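Local coordinates for protein DyP-type peroxidase (Thermobifida cellulosilytica, PDB 4GS1) that is a haem peroxidase of the dye-decolorizing family, probably using hydrogen peroxide to oxidise dyes and related substrates, at residues A122-D127 and H233-G238; D127-L132 and L376-A381; A29-D34 and P102-V107; A98-A103 and A155-V160. All coordinates share one frame; numbering follows the deposited sequence. Where two conformers were deposited one is given.

Contact 1: residues A122-D127 and H233-G238; sequences ADRRPD and HAWMDG
R124 and H233 bring their backbones closest, CA to CA 5.2 Å, where the short 3-10 turn 122-124 meets the 3-10 segment 233-236. W235 gives a direct hydrogen bond across the contact: its NE1 lies 2.7 Å from R124 O, with an N-H...O angle of 175° and the oxygen in the plane of the indole. The ring reaches that carbonyl because CG is tucked between the backbone N and carbonyl carbon (chi1 63°). Tryptophan suits the place, since its five-membered ring supplies the N-H while its six-membered ring, at CZ2, packs against P126 CD. R124 NH2 comes within 3.8 Å of W235 CD1, guanidinium and indole planes being nearly perpendicular, while R124 NE bonds to A232 O. The H233 imidazole lies flat under P126: P126 CA sits 3.9 Å from the ring centroid, almost on the normal, a CH-pi contact. R125 O lies over that same face. Both H233 nitrogens also meet water, NE2 at 2.8 Å from one that donates to A122 O and R125 O, ND1 at 3.0 Å from one that accepts from D127 N. A loop of the N-terminal ferredoxin-like domain is thus joined to the C-terminal one by a nearly straight N-H bond from a buried indole and water-mediated links at the imidazole, whose nitrogens serve polar partners while P126 CA rests on its face.

Contact 2: residues D127-L132 and L376-A381; sequences DALADL and LFAVPA. With GOL (glycerol), chain H.
L376 carries most of this contact with the loop 127-132, and its side chain can be followed outward from the strand 369-379. L376 CB lies 4.2 Å from L132 CG, and it also passes the glycerol. CG is placed anti to the backbone N (chi1 170°), which sends the branch away from the strand toward the loop, where CG itself approaches L129 CD1. Of the two methyls, CD2 does the reaching: L376 CD2 is 3.3 Å from A130 O and also touches A128 O, so that it rests among carbonyl oxygens of the turn, and it also meets L129, whose CD1 is 4.1 Å away. L129 then extends the apolar patch along the strand, with both of its methyls against A378 CB; L129 CD1 is 4.2 Å from A378 CB. The small alanine lets the leucine come close to the strand, while the branched leucines fill the width between loop and sheet. L132 and L376 both pack on V243 of the neighbouring strand 240-249. Beside L132 and the start of 376-381, a glycerol, probably from the crystallisation liquor, joins the two backbones: L132 N gives a hydrogen bond of 2.7 Å to its O1, and L376 N one of 2.9 Å to its O3. Strand 369-379 is outermost in the four-stranded C-terminal sheet, though A378 makes a backbone bond to I111. Leucine and alanine contacts lay the N-terminal domain's loop on it, without direct polar pairing between the segments.

Contact 3: residues A29-D34 and P102-V107; sequences ARRRAD and PASLMV
P102 opens the second segment by pressing its ring on the chain leaving helix 21-30. P102 CD is 3.3 Å from R30 O, and P102 CG lies over the centre of the R32 guanidinium, 3.6 Å from R32 CZ, so a flat cation covers an apolar ring. A103 follows with positive phi, and its N bonds to A29 O at 2.9 Å. S104, also at positive phi, gives its N to R31 O at 2.9 Å. The first bond satisfies A29 O in the last turn of the helix; the second holds the chain just after it. S104 OG, bonded to M28 O, also takes a weak bond from R31 NH1 at 2.8 Å; R31 places CG between its backbone N and carbonyl carbon (chi1 68°) and bends at chi3, which brings NH1 there. A small hydroxyl suits a site that both gives and accepts. L105 O lies 3.4 Å from A33 CB, and a water that accepts from A33 N probably also donates to L105 O. M106, starting strand 106-111, packs its CE 3.8 Å from A33 CB. The chemistry passes from an arginine over proline, through backbone bonds where the helix ends, to methyl packing at the ferredoxin-like sheet.

Contact 4: residues A98-A103 and A155-V160; sequences AGLLPA and AEDPMV
L100 turns its CG anti to the carbonyl carbon (chi1 -54°), which drops CD1 onto the start of helix 158-172, and V160 answers with CG2. L100 CD1 and V160 CG2 meet at 3.7 Å, the two side chains running antiparallel alongside each other. The same L100 CD1 touches M159 CG at 3.8 Å, with the methionine lying crosswise to it, and a leucine suits the spot because one methyl can touch both M159 and V160. D157 is the N-cap of that helix. With CG anti to the backbone N (chi1 -177°), its OD2 is brought back over the turn and accepts from V160 N at 3.1 Å, using the anti lone pair, and from M159 N at 2.9 Å, which comes from above the carboxylate plane. An aspartate fits here: its short acidic side chain answers N-H groups that have no carbonyl before them, and the helix end would probably stabilise its charge. This lies in the N-terminal ferredoxin-like domain, where strand 149-155 of the antiparallel sheet turns into helix 158-172; the loop 98-103 leads to the outer strand 106-111. A103 CB is wedged 4.0 Å from D157 CB, and A103 O accepts from E156 N at 2.7 Å, N-H...O angle 165°. The E156 carboxylate turns off to A49 N and A189 N, while D157 OD1 takes a hydrogen bond from T188 N of the second subunit, whose R187 also packs on L100.

Contacts 1 and 2 lie about 9 Å apart, centre to centre, and share D127: both fasten the loop after helix 113-118 to the C-terminal domain, and the R125–D131 salt bridge and M236 packing on A378 tie them together. Contacts 3 and 4, about 8 Å apart between centres, share P102 and A103 and serve the N-terminal domain, on the way into its outer strand 106-111. Contact 4 is the buried one and includes a helix cap beside the second subunit; the other three are partly buried. Contact 2 relies on apolar packing, contact 1 adds an indole bond and waters, and contact 3 depends most on backbone bonds.

Contact 1: residues A122-D127 and H233-G238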
loop_
_atom_site.group_PDB
_atom_site.type_symbol
_atom_site.label_atom_id
_atom_site.label_comp_id
_atom_site.label_asym_id
_atom_site.label_seq_id
_atom_site.Cartn_x
_atom_site.Cartn_y
_atom_site.Cartn_z
ATOM N N ALA B 122 33.652 6.613 16.060
ATOM C CA ALA B 122 33.189 5.674 17.076
ATOM C C ALA B 122 33.165 6.319 18.461
ATOM O O ALA B 122 32.428 5.882 19.346
ATOM C CB ALA B 122 34.059 4.426 17.078
ATOM N N ASP B 123 33.968 7.365 18.644
ATOM C CA ASP B 123 33.999 8.086 19.914
ATOM C C ASP B 123 32.725 8.904 20.146
ATOM O O ASP B 123 32.457 9.334 21.270
ATOM C CB ASP B 123 35.235 8.992 19.998
ATOM C CG ASP B 123 35.245 10.071 18.932
ATOM O OD1 ASP B 123 35.542 11.237 19.268
ATOM O OD2 ASP B 123 34.969 9.756 17.756
ATOM N N ARG B 124 31.947 9.122 19.086
ATOM C CA ARG B 124 30.694 9.868 19.198
ATOM C C ARG B 124 29.502 8.931 19.382
ATOM O O ARG B 124 28.365 9.380 19.486
ATOM C CB ARG B 124 30.461 10.733 17.955
ATOM C CG ARG B 124 31.624 11.632 17.560
ATOM C CD ARG B 124 31.911 12.690 18.619
ATOM N NE ARG B 124 30.731 13.484 18.961
ATOM C CZ ARG B 124 30.238 14.468 18.211
ATOM N NH1 ARG B 124 30.806 14.783 17.054
ATOM N NH2 ARG B 124 29.163 15.132 18.618
ATOM N N ARG B 125 29.767 7.631 19.432
ATOM C CA ARG B 125 28.695 6.634 19.431
ATOM C C ARG B 125 28.234 6.272 20.840
ATOM O O ARG B 125 28.990 5.655 21.593
ATOM C CB ARG B 125 29.186 5.381 18.708
ATOM C CG ARG B 125 28.125 4.367 18.420
ATOM C CD ARG B 125 28.617 3.342 17.412
ATOM N NE ARG B 125 27.633 2.278 17.247
ATOM C CZ ARG B 125 27.692 1.334 16.320
ATOM N NH1 ARG B 125 28.696 1.308 15.456
ATOM N NH2 ARG B 125 26.741 0.416 16.258
ATOM N N PRO B 126 26.992 6.652 21.205
ATOM C CA PRO B 126 26.487 6.325 22.543
ATOM C C PRO B 126 26.314 4.822 22.712
ATOM O O PRO B 126 26.088 4.126 21.716
ATOM C CB PRO B 126 25.113 7.010 22.585
ATOM C CG PRO B 126 25.158 8.058 21.492
ATOM C CD PRO B 126 26.026 7.452 20.429
ATOM N N ASP B 127 26.431 4.322 23.941
ATOM C CA ASP B 127 26.197 2.902 24.200
ATOM C C ASP B 127 24.822 2.454 23.693
ATOM O O ASP B 127 24.652 1.313 23.262
ATOM C CB ASP B 127 26.304 2.596 25.699
ATOM C CG ASP B 127 27.727 2.644 26.210
ATOM O OD1 ASP B 127 28.670 2.698 25.392
ATOM O OD2 ASP B 127 27.902 2.615 27.445
ATOM N N HIS B 233 28.902 12.140 23.409
ATOM C CA HIS B 233 27.667 11.399 23.135
ATOM C C HIS B 233 26.419 12.276 23.278
ATOM O O HIS B 233 25.303 11.811 23.047
ATOM C CB HIS B 233 27.534 10.213 24.101
ATOM C CG HIS B 233 28.648 9.217 24.011
ATOM N ND1 HIS B 233 28.821 8.214 24.942
ATOM C CD2 HIS B 233 29.642 9.059 23.104
ATOM C CE1 HIS B 233 29.870 7.484 24.613
ATOM N NE2 HIS B 233 30.390 7.977 23.502
ATOM N N ALA B 234 26.599 13.534 23.668
ATOM C CA ALA B 234 25.470 14.397 24.025
ATOM C C ALA B 234 24.614 14.870 22.847
ATOM O O ALA B 234 23.559 15.472 23.052
ATOM C CB ALA B 234 25.956 15.593 24.857
ATOM N N TRP B 235 25.058 14.610 21.618
ATOM C CA TRP B 235 24.251 14.939 20.443
ATOM C C TRP B 235 22.914 14.201 20.445
ATOM O O TRP B 235 21.983 14.600 19.742
ATOM C CB TRP B 235 25.012 14.663 19.139
ATOM C CG TRP B 235 25.370 13.221 18.910
ATOM C CD1 TRP B 235 26.450 12.552 19.419
ATOM C CD2 TRP B 235 24.661 12.277 18.090
ATOM N NE1 TRP B 235 26.449 11.247 18.976
ATOM C CE2 TRP B 235 25.362 11.052 18.160
ATOM C CE3 TRP B 235 23.503 12.346 17.306
ATOM C CZ2 TRP B 235 24.941 9.905 17.477
ATOM C CZ3 TRP B 235 23.082 11.206 16.631
ATOM C CH2 TRP B 235 23.801 10.004 16.718
ATOM N N MET B 236 22.824 13.130 21.231
ATOM C CA MET B 236 21.579 12.362 21.338
ATOM C C MET B 236 20.743 12.711 22.571
ATOM O O MET B 236 19.678 12.129 22.773
ATOM C CB MET B 236 21.837 10.847 21.299
ATOM C CG MET B 236 21.786 10.237 19.906
ATOM S SD MET B 236 20.242 10.572 19.036
ATOM C CE MET B 236 19.099 9.556 19.976
ATOM N N ASP B 237 21.209 13.654 23.390
ATOM C CA ASP B 237 20.399 14.128 24.517
ATOM C C ASP B 237 19.031 14.604 24.030
ATOM O O ASP B 237 18.943 15.444 23.131
ATOM C CB ASP B 237 21.099 15.285 25.249
ATOM C CG ASP B 237 22.321 14.840 26.038
ATOM O OD1 ASP B 237 22.723 13.667 25.920
ATOM O OD2 ASP B 237 22.891 15.682 26.772
ATOM N N GLY B 238 17.966 14.056 24.608
ATOM C CA GLY B 238 16.619 14.447 24.221
ATOM C C GLY B 238 16.095 13.755 22.972
ATOM O O GLY B 238 14.939 13.953 22.583
HETATM O O HOH W 1 32.119 6.129 22.366
HETATM O O HOH W 2 28.010 15.274 21.167
HETATM O O HOH W 3 26.763 6.449 26.106
#

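Contact 2: residues D127-L132 and L376-A381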
loop_
_atom_site.group_PDB
_atom_site.type_symbol
_atom_site.label_atom_id
_atom_site.label_comp_id
_atom_site.label_asym_id
_atom_site.label_seq_id
_atom_site.Cartn_x
_atom_site.Cartn_y
_atom_site.Cartn_z
ATOM N N ASP B 127 26.431 4.322 23.941
ATOM C CA ASP B 127 26.197 2.902 24.200
ATOM C C ASP B 127 24.822 2.454 23.693
ATOM O O ASP B 127 24.652 1.313 23.262
ATOM C CB ASP B 127 26.304 2.596 25.699
ATOM C CG ASP B 127 27.727 2.644 26.210
ATOM O OD1 ASP B 127 28.670 2.698 25.392
ATOM O OD2 ASP B 127 27.902 2.615 27.445
ATOM N N ALA B 128 23.843 3.353 23.746
ATOM C CA ALA B 128 22.482 3.030 23.315
ATOM C C ALA B 128 22.389 2.753 21.816
ATOM O O ALA B 128 21.404 2.173 21.350
ATOM C CB ALA B 128 21.515 4.145 23.714
ATOM N N LEU B 129 23.402 3.183 21.067
ATOM C CA LEU B 129 23.452 2.922 19.623
ATOM C C LEU B 129 24.226 1.635 19.292
ATOM O O LEU B 129 24.524 1.366 18.133
ATOM C CB LEU B 129 24.035 4.135 18.875
ATOM C CG LEU B 129 23.908 4.240 17.349
ATOM C CD1 LEU B 129 22.494 3.913 16.887
ATOM C CD2 LEU B 129 24.309 5.630 16.869
ATOM N N ALA B 130 24.532 0.821 20.299
ATOM C CA ALA B 130 25.200 -0.460 20.030
ATOM C C ALA B 130 24.308 -1.341 19.163
ATOM O O ALA B 130 23.085 -1.287 19.280
ATOM C CB ALA B 130 25.536 -1.179 21.329
ATOM N N ASP B 131 24.912 -2.145 18.291
ATOM C CA ASP B 131 24.128 -3.053 17.456
ATOM C C ASP B 131 23.216 -3.947 18.295
ATOM O O ASP B 131 23.566 -4.350 19.411
ATOM C CB ASP B 131 25.043 -3.928 16.587
ATOM C CG ASP B 131 25.825 -3.131 15.555
ATOM O OD1 ASP B 131 26.809 -3.684 15.012
ATOM O OD2 ASP B 131 25.473 -1.963 15.280
ATOM N N LEU B 132 22.039 -4.249 17.755
ATOM C CA LEU B 132 21.116 -5.162 18.412
ATOM C C LEU B 132 21.715 -6.569 18.423
ATOM O O LEU B 132 22.463 -6.943 17.509
ATOM C CB LEU B 132 19.763 -5.163 17.691
ATOM C CG LEU B 132 19.041 -3.819 17.576
ATOM C CD1 LEU B 132 17.753 -3.963 16.752
ATOM C CD2 LEU B 132 18.715 -3.266 18.949
ATOM N N LEU B 376 18.292 -0.439 13.784
ATOM C CA LEU B 376 18.276 0.507 14.888
ATOM C C LEU B 376 18.726 1.863 14.367
ATOM O O LEU B 376 19.723 1.956 13.638
ATOM C CB LEU B 376 19.202 0.027 16.024
ATOM C CG LEU B 376 19.503 1.006 17.167
ATOM C CD1 LEU B 376 18.251 1.337 17.973
ATOM C CD2 LEU B 376 20.592 0.450 18.092
ATOM N N PHE B 377 17.986 2.914 14.721
ATOM C CA PHE B 377 18.324 4.273 14.319
ATOM C C PHE B 377 18.234 5.241 15.473
ATOM O O PHE B 377 17.312 5.172 16.290
ATOM C CB PHE B 377 17.397 4.768 13.199
ATOM C CG PHE B 377 17.577 4.039 11.902
ATOM C CD1 PHE B 377 18.700 4.261 11.116
ATOM C CD2 PHE B 377 16.627 3.135 11.462
ATOM C CE1 PHE B 377 18.871 3.586 9.913
ATOM C CE2 PHE B 377 16.796 2.456 10.257
ATOM C CZ PHE B 377 17.922 2.684 9.486
ATOM N N ALA B 378 19.211 6.143 15.541
ATOM C CA ALA B 378 19.204 7.236 16.500
ATOM C C ALA B 378 18.465 8.414 15.870
ATOM O O ALA B 378 18.751 8.816 14.735
ATOM C CB ALA B 378 20.638 7.639 16.859
ATOM N N VAL B 379 17.499 8.959 16.597
ATOM C CA VAL B 379 16.681 10.046 16.073
ATOM C C VAL B 379 16.844 11.259 16.979
ATOM O O VAL B 379 16.198 11.378 18.020
ATOM C CB VAL B 379 15.205 9.620 15.959
ATOM C CG1 VAL B 379 14.340 10.788 15.501
ATOM C CG2 VAL B 379 15.073 8.449 14.991
ATOM N N PRO B 380 17.734 12.176 16.586
ATOM C CA PRO B 380 18.059 13.274 17.505
ATOM C C PRO B 380 17.015 14.389 17.559
ATOM O O PRO B 380 16.171 14.503 16.677
ATOM C CB PRO B 380 19.397 13.807 16.966
ATOM C CG PRO B 380 19.427 13.413 15.525
ATOM C CD PRO B 380 18.604 12.142 15.396
ATOM N N ALA B 381 17.079 15.198 18.616
ATOM C CA ALA B 381 16.324 16.439 18.684
ATOM C C ALA B 381 17.218 17.563 18.174
ATOM O O ALA B 381 18.375 17.677 18.587
ATOM C CB ALA B 381 15.903 16.715 20.117
HETATM C C1 GOL H . 21.192 -3.031 14.188
HETATM O O1 GOL H . 21.848 -3.853 15.117
HETATM C C2 GOL H . 21.930 -3.074 12.853
HETATM O O2 GOL H . 21.159 -3.785 11.889
HETATM C C3 GOL H . 21.993 -1.629 12.416
HETATM O O3 GOL H . 20.652 -1.205 12.341
#

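Contact 3: residues A29-D34 and P102-V107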
loop_
_atom_site.group_PDB
_atom_site.type_symbol
_atom_site.label_atom_id
_atom_site.label_comp_id
_atom_site.label_asym_id
_atom_site.label_seq_id
_atom_site.Cartn_x
_atom_site.Cartn_y
_atom_site.Cartn_z
ATOM N N ALA B 29 -7.079 13.933 7.944
ATOM C CA ALA B 29 -6.861 14.259 6.543
ATOM C C ALA B 29 -6.736 15.764 6.352
ATOM O O ALA B 29 -6.032 16.230 5.456
ATOM C CB ALA B 29 -7.994 13.709 5.688
ATOM N N ARG B 30 -7.410 16.521 7.214
ATOM C CA ARG B 30 -7.540 17.968 7.042
ATOM C C ARG B 30 -6.375 18.780 7.624
ATOM O O ARG B 30 -5.968 19.800 7.053
ATOM C CB ARG B 30 -8.870 18.435 7.657
ATOM C CG ARG B 30 -8.902 19.896 8.068
ATOM C CD ARG B 30 -10.159 20.242 8.872
ATOM N NE ARG B 30 -10.055 19.876 10.286
ATOM C CZ ARG B 30 -9.345 20.552 11.188
ATOM N NH1 ARG B 30 -8.649 21.623 10.830
ATOM N NH2 ARG B 30 -9.321 20.150 12.451
ATOM N N ARG B 31 -5.828 18.322 8.747
ATOM C CA ARG B 31 -4.878 19.124 9.521
ATOM C C ARG B 31 -3.427 18.965 9.082
ATOM O O ARG B 31 -3.067 17.960 8.462
ATOM C CB ARG B 31 -4.967 18.735 10.994
ATOM C CG ARG B 31 -4.468 17.321 11.244
ATOM C CD ARG B 31 -4.784 16.823 12.648
ATOM N NE ARG B 31 -3.699 17.088 13.591
ATOM C CZ ARG B 31 -2.573 16.381 13.662
ATOM N NH1 ARG B 31 -2.358 15.365 12.831
ATOM N NH2 ARG B 31 -1.651 16.698 14.561
ATOM N N ARG B 32 -2.597 19.949 9.433
ATOM C CA ARG B 32 -1.149 19.810 9.320
ATOM C C ARG B 32 -0.624 19.096 10.558
ATOM O O ARG B 32 -1.191 19.227 11.639
ATOM C CB ARG B 32 -0.481 21.181 9.226
ATOM C CG ARG B 32 -1.029 22.067 8.128
ATOM C CD ARG B 32 0.060 22.483 7.152
ATOM N NE ARG B 32 -0.483 23.241 6.025
ATOM C CZ ARG B 32 -0.397 22.874 4.748
ATOM N NH1 ARG B 32 0.234 21.755 4.408
ATOM N NH2 ARG B 32 -0.936 23.641 3.805
ATOM N N ALA B 33 0.461 18.342 10.413
ATOM C CA ALA B 33 1.113 17.761 11.584
ATOM C C ALA B 33 1.734 18.878 12.426
ATOM O O ALA B 33 1.982 19.975 11.922
ATOM C CB ALA B 33 2.174 16.755 11.164
ATOM N N ASP B 34 1.978 18.608 13.706
ATOM C CA ASP B 34 2.734 19.536 14.548
ATOM C C ASP B 34 4.226 19.397 14.233
ATOM O O ASP B 34 4.870 18.420 14.616
ATOM C CB ASP B 34 2.458 19.253 16.029
ATOM C CG ASP B 34 3.298 20.113 16.968
ATOM O OD1 ASP B 34 3.910 21.113 16.522
ATOM O OD2 ASP B 34 3.343 19.782 18.172
ATOM N N PRO B 102 -3.637 18.693 3.626
ATOM C CA PRO B 102 -2.304 18.432 4.191
ATOM C C PRO B 102 -2.104 17.006 4.704
ATOM O O PRO B 102 -0.975 16.507 4.675
ATOM C CB PRO B 102 -2.213 19.428 5.353
ATOM C CG PRO B 102 -3.110 20.568 4.931
ATOM C CD PRO B 102 -4.260 19.890 4.231
ATOM N N ALA B 103 -3.176 16.379 5.182
ATOM C CA ALA B 103 -3.149 14.964 5.567
ATOM C C ALA B 103 -2.071 14.596 6.589
ATOM O O ALA B 103 -1.507 13.496 6.530
ATOM C CB ALA B 103 -3.016 14.081 4.317
ATOM N N SER B 104 -1.806 15.504 7.529
ATOM C CA SER B 104 -0.920 15.214 8.663
ATOM C C SER B 104 0.478 14.766 8.242
ATOM O O SER B 104 1.099 13.946 8.929
ATOM C CB SER B 104 -1.537 14.145 9.577
ATOM O OG SER B 104 -2.734 14.623 10.182
ATOM N N LEU B 105 0.966 15.297 7.122
ATOM C CA LEU B 105 2.263 14.877 6.576
ATOM C C LEU B 105 3.388 15.169 7.557
ATOM O O LEU B 105 3.516 16.287 8.046
ATOM C CB LEU B 105 2.530 15.575 5.240
ATOM C CG LEU B 105 3.893 15.331 4.599
ATOM C CD1 LEU B 105 4.078 13.838 4.335
ATOM C CD2 LEU B 105 4.000 16.127 3.296
ATOM N N MET B 106 4.193 14.152 7.853
ATOM C CA MET B 106 5.278 14.296 8.814
ATOM C C MET B 106 6.510 13.517 8.381
ATOM O O MET B 106 6.394 12.424 7.814
ATOM C CB MET B 106 4.823 13.844 10.211
ATOM C CG MET B 106 4.132 12.475 10.239
ATOM S SD MET B 106 3.638 11.967 11.919
ATOM C CE MET B 106 2.375 13.168 12.311
ATOM N N VAL B 107 7.683 14.086 8.660
ATOM C CA VAL B 107 8.972 13.510 8.269
ATOM C C VAL B 107 9.885 13.364 9.489
ATOM O O VAL B 107 10.090 14.329 10.236
ATOM C CB VAL B 107 9.686 14.397 7.205
ATOM C CG1 VAL B 107 10.998 13.753 6.766
ATOM C CG2 VAL B 107 8.785 14.619 5.995
HETATM O O HOH W 4 1.978 18.534 7.866
#

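Contact 4: residues A98-A103 and A155-V160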
loop_
_atom_site.group_PDB
_atom_site.type_symbol
_atom_site.label_atom_id
_atom_site.label_comp_id
_atom_site.label_asym_id
_atom_site.label_seq_id
_atom_site.Cartn_x
_atom_site.Cartn_y
_atom_site.Cartn_z
ATOM N N ALA B 98 -1.381 17.774 -6.218
ATOM C CA ALA B 98 -2.250 18.938 -6.397
ATOM C C ALA B 98 -3.690 18.633 -5.975
ATOM O O ALA B 98 -4.196 17.530 -6.214
ATOM C CB ALA B 98 -2.209 19.414 -7.844
ATOM N N GLY B 99 -4.344 19.609 -5.345
ATOM C CA GLY B 99 -5.737 19.463 -4.958
ATOM C C GLY B 99 -5.970 18.581 -3.745
ATOM O O GLY B 99 -7.109 18.186 -3.474
ATOM N N LEU B 100 -4.901 18.261 -3.018
ATOM C CA LEU B 100 -5.019 17.440 -1.813
ATOM C C LEU B 100 -4.813 18.255 -0.543
ATOM O O LEU B 100 -4.093 19.261 -0.539
ATOM C CB LEU B 100 -4.014 16.286 -1.846
ATOM C CG LEU B 100 -4.071 15.414 -3.096
ATOM C CD1 LEU B 100 -3.097 14.242 -2.973
ATOM C CD2 LEU B 100 -5.483 14.930 -3.318
ATOM N N LEU B 101 -5.460 17.815 0.534
ATOM C CA LEU B 101 -5.336 18.450 1.845
ATOM C C LEU B 101 -4.005 18.046 2.505
ATOM O O LEU B 101 -3.294 17.176 1.984
ATOM C CB LEU B 101 -6.539 18.049 2.710
ATOM C CG LEU B 101 -7.883 18.551 2.178
ATOM C CD1 LEU B 101 -9.023 17.998 3.009
ATOM C CD2 LEU B 101 -7.916 20.059 2.175
ATOM N N PRO B 102 -3.637 18.693 3.626
ATOM C CA PRO B 102 -2.304 18.432 4.191
ATOM C C PRO B 102 -2.104 17.006 4.704
ATOM O O PRO B 102 -0.975 16.507 4.675
ATOM C CB PRO B 102 -2.213 19.428 5.353
ATOM C CG PRO B 102 -3.110 20.568 4.931
ATOM C CD PRO B 102 -4.260 19.890 4.231
ATOM N N ALA B 103 -3.176 16.379 5.182
ATOM C CA ALA B 103 -3.149 14.964 5.567
ATOM C C ALA B 103 -2.071 14.596 6.589
ATOM O O ALA B 103 -1.507 13.496 6.530
ATOM C CB ALA B 103 -3.016 14.081 4.317
ATOM N N ALA B 155 1.657 9.999 6.393
ATOM C CA ALA B 155 0.551 10.872 6.012
ATOM C C ALA B 155 -0.752 10.118 6.094
ATOM O O ALA B 155 -0.757 8.893 6.105
ATOM C CB ALA B 155 0.760 11.419 4.608
ATOM N N GLU B 156 -1.860 10.849 6.147
ATOM C CA GLU B 156 -3.180 10.229 6.224
ATOM C C GLU B 156 -3.684 9.847 4.830
ATOM O O GLU B 156 -4.731 9.216 4.694
ATOM C CB GLU B 156 -4.161 11.191 6.917
ATOM C CG GLU B 156 -5.562 10.629 7.236
ATOM C CD GLU B 156 -5.565 9.561 8.324
ATOM O OE1 GLU B 156 -4.560 9.415 9.052
ATOM O OE2 GLU B 156 -6.597 8.865 8.461
ATOM N N ASP B 157 -2.926 10.213 3.797
ATOM C CA ASP B 157 -3.319 9.918 2.417
ATOM C C ASP B 157 -2.141 9.330 1.641
ATOM O O ASP B 157 -1.026 9.836 1.754
ATOM C CB ASP B 157 -3.821 11.191 1.727
ATOM C CG ASP B 157 -4.298 10.926 0.326
ATOM O OD1 ASP B 157 -5.492 10.592 0.157
ATOM O OD2 ASP B 157 -3.473 11.024 -0.610
ATOM N N PRO B 158 -2.378 8.256 0.860
ATOM C CA PRO B 158 -1.261 7.570 0.199
ATOM C C PRO B 158 -0.649 8.358 -0.966
ATOM O O PRO B 158 0.517 8.139 -1.289
ATOM C CB PRO B 158 -1.905 6.267 -0.312
ATOM C CG PRO B 158 -3.353 6.655 -0.551
ATOM C CD PRO B 158 -3.668 7.574 0.612
ATOM N N MET B 159 -1.417 9.239 -1.596
ATOM C CA MET B 159 -0.876 10.052 -2.686
ATOM C C MET B 159 -0.028 11.205 -2.142
ATOM O O MET B 159 1.045 11.510 -2.680
ATOM C CB MET B 159 -2.007 10.557 -3.587
ATOM C CG MET B 159 -1.529 11.260 -4.820
ATOM S SD MET B 159 -0.540 10.166 -5.853
ATOM C CE MET B 159 -1.111 10.716 -7.463
ATOM N N VAL B 160 -0.492 11.837 -1.070
ATOM C CA VAL B 160 0.336 12.828 -0.388
ATOM C C VAL B 160 1.648 12.171 0.043
ATOM O O VAL B 160 2.733 12.719 -0.175
ATOM C CB VAL B 160 -0.394 13.418 0.832
ATOM C CG1 VAL B 160 0.549 14.318 1.649
ATOM C CG2 VAL B 160 -1.627 14.189 0.374
#